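Local coordinates for RNA 2',3'-cyclic phosphodiesterase (Deinococcus radiodurans, PDB 5H7E), which belongs to the LigT-like phosphoesterases of the 2H clan, a family built on a two-lobed alpha-beta fold, at residues A20-A25 with D39-T44. Residues are numbered along the deposited sequence; the frame is centred on the assembly and turned at random.
Sequences APLAEA and DQMHVT. With SO4 (sulfate ion), chain D.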
loop_
_atom_site.group_PDB
_atom_site.type_symbol
_atom_site.label_atom_id
_atom_site.label_comp_id
_atom_site.label_asym_id
_atom_site.label_seq_id
_atom_site.Cartn_x
_atom_site.Cartn_y
_atom_site.Cartn_z
ATOM N N ALA A 20 -3.465 9.882 -11.657
ATOM C CA ALA A 20 -3.922 10.149 -13.020
ATOM C C ALA A 20 -2.990 9.540 -14.051
ATOM O O ALA A 20 -3.498 8.858 -14.974
ATOM C CB ALA A 20 -4.109 11.657 -13.261
ATOM N N PRO A 21 -1.682 9.738 -13.996
ATOM C CA PRO A 21 -0.841 9.066 -14.996
ATOM C C PRO A 21 -0.836 7.563 -14.837
ATOM O O PRO A 21 -0.682 6.833 -15.832
ATOM C CB PRO A 21 0.540 9.693 -14.779
ATOM C CG PRO A 21 0.504 10.279 -13.373
ATOM C CD PRO A 21 -0.897 10.752 -13.211
ATOM N N LEU A 22 -1.047 7.061 -13.636
ATOM C CA LEU A 22 -1.148 5.612 -13.499
ATOM C C LEU A 22 -2.387 5.094 -14.204
ATOM O O LEU A 22 -2.391 4.014 -14.807
ATOM C CB LEU A 22 -1.158 5.220 -12.031
ATOM C CG LEU A 22 0.197 5.509 -11.323
ATOM C CD1 LEU A 22 0.084 5.080 -9.866
ATOM C CD2 LEU A 22 1.392 4.784 -12.027
ATOM N N ALA A 23 -3.508 5.795 -14.059
ATOM C CA ALA A 23 -4.696 5.351 -14.756
ATOM C C ALA A 23 -4.512 5.407 -16.255
ATOM O O ALA A 23 -5.101 4.590 -16.973
ATOM C CB ALA A 23 -5.893 6.227 -14.384
ATOM N N GLU A 24 -3.752 6.400 -16.755
ATOM C CA GLU A 24 -3.491 6.449 -18.177
ATOM C C GLU A 24 -2.708 5.216 -18.620
ATOM O O GLU A 24 -2.940 4.696 -19.714
ATOM C CB GLU A 24 -2.754 7.726 -18.526
ATOM C CG GLU A 24 -3.595 8.963 -18.250
ATOM C CD GLU A 24 -2.903 10.268 -18.570
ATOM O OE1 GLU A 24 -3.084 11.234 -17.800
ATOM O OE2 GLU A 24 -2.174 10.316 -19.588
ATOM N N ALA A 25 -1.791 4.733 -17.784
ATOM C CA ALA A 25 -1.078 3.486 -18.112
ATOM C C ALA A 25 -2.019 2.296 -18.152
ATOM O O ALA A 25 -1.838 1.367 -18.941
ATOM C CB ALA A 25 0.032 3.258 -17.098
ATOM N N ASP A 39 -9.187 5.321 -6.706
ATOM C CA ASP A 39 -9.468 5.475 -5.280
ATOM C C ASP A 39 -8.868 4.366 -4.447
ATOM O O ASP A 39 -8.699 4.539 -3.225
ATOM C CB ASP A 39 -10.983 5.525 -5.016
ATOM C CG ASP A 39 -11.670 4.109 -5.140
ATOM O OD1 ASP A 39 -11.639 3.264 -4.212
ATOM O OD2 ASP A 39 -12.272 3.849 -6.179
ATOM N N GLN A 40 -8.574 3.201 -5.044
ATOM C CA GLN A 40 -8.020 2.022 -4.382
ATOM C C GLN A 40 -6.470 1.987 -4.395
ATOM O O GLN A 40 -5.873 1.070 -3.829
ATOM C CB GLN A 40 -8.516 0.723 -5.061
ATOM C CG GLN A 40 -10.025 0.362 -5.031
ATOM C CD GLN A 40 -10.337 -0.938 -5.845
ATOM O OE1 GLN A 40 -9.976 -1.095 -7.053
ATOM N NE2 GLN A 40 -11.011 -1.865 -5.186
ATOM N N MET A 41 -5.812 2.918 -5.073
ATOM C CA MET A 41 -4.353 2.847 -5.228
ATOM C C MET A 41 -3.653 3.338 -3.965
ATOM O O MET A 41 -3.973 4.395 -3.420
ATOM C CB MET A 41 -3.908 3.716 -6.404
ATOM C CG MET A 41 -4.317 3.122 -7.769
ATOM S SD MET A 41 -3.876 4.261 -9.101
ATOM C CE MET A 41 -4.480 3.334 -10.525
ATOM N N HIS A 42 -2.706 2.552 -3.484
ATOM C CA HIS A 42 -2.003 2.922 -2.275
ATOM C C HIS A 42 -0.699 2.125 -2.248
ATOM O O HIS A 42 -0.509 1.157 -3.002
ATOM C CB HIS A 42 -2.828 2.644 -1.002
ATOM C CG HIS A 42 -3.340 1.275 -0.966
ATOM N ND1 HIS A 42 -4.668 0.981 -1.218
ATOM C CD2 HIS A 42 -2.742 0.110 -0.663
ATOM C CE1 HIS A 42 -4.833 -0.326 -1.139
ATOM N NE2 HIS A 42 -3.674 -0.880 -0.846
ATOM N N VAL A 43 0.217 2.574 -1.380
ATOM C CA VAL A 43 1.495 1.864 -1.153
ATOM C C VAL A 43 1.388 1.137 0.192
ATOM O O VAL A 43 1.444 1.787 1.231
ATOM C CB VAL A 43 2.678 2.826 -1.118
ATOM C CG1 VAL A 43 3.982 2.031 -0.892
ATOM C CG2 VAL A 43 2.809 3.684 -2.399
ATOM N N THR A 44 1.140 -0.178 0.168
ATOM C CA THR A 44 0.921 -0.919 1.424
ATOM C C THR A 44 2.234 -1.138 2.138
ATOM O O THR A 44 3.229 -1.535 1.523
ATOM C CB THR A 44 0.293 -2.247 1.110
ATOM O OG1 THR A 44 -0.926 -2.010 0.422
ATOM C CG2 THR A 44 -0.043 -3.048 2.441
HETATM S S SO4 D . -1.168 -4.661 -2.569
HETATM O O1 SO4 D . -2.165 -5.519 -1.972
HETATM O O2 SO4 D . -0.432 -5.463 -3.564
HETATM O O3 SO4 D . -1.916 -3.539 -3.119
HETATM O O4 SO4 D . -0.228 -4.186 -1.617
#
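Beyond CG the chain of Met-41 is fully extended (chi2 176°, chi3 -179°), which carries its methyl across to helix 16-26; Leu-22 answers with CG anti to its own carbonyl carbon (chi1 -67°) and CD1 anti to CA, setting CB and CD1 against the thioether, which the leucine crosses at a slant. The sulfur SD lies 4.1 Å from both CB and CD1 of Leu-22, while the methyl CE of Met-41 reaches CB of Leu-22 at 4.1 Å and stops 4.4 Å from the backbone N of Ala-23. A long, unbranched methionine suits this place, since the CA atoms of Leu-22 and Met-41 stand 9.3 Å apart; the small Ala-23 is consistent with the methyl's approach to the helix backbone. Beyond Met-41, polar His-42 and Thr-44 flank the apolar Val-43. The hydroxyl OG1 of Thr-44 suits an anion, lying 3.1 Å from O4 of a sulfate that His-127 and Thr-129 also hold; NE2 of His-42 stays 3.9 Å from sulfate O3 and bonds a glycerol. These residues fit the paired HxT motifs of the 2H clan. Met-41 also meets Thr-19 and Gln-26 of the helix, and branched, apolar Leu-22 is buried against Val-94 of strand 91-97 and Leu-130 of strand 127-132, whose Ile-128 touches both.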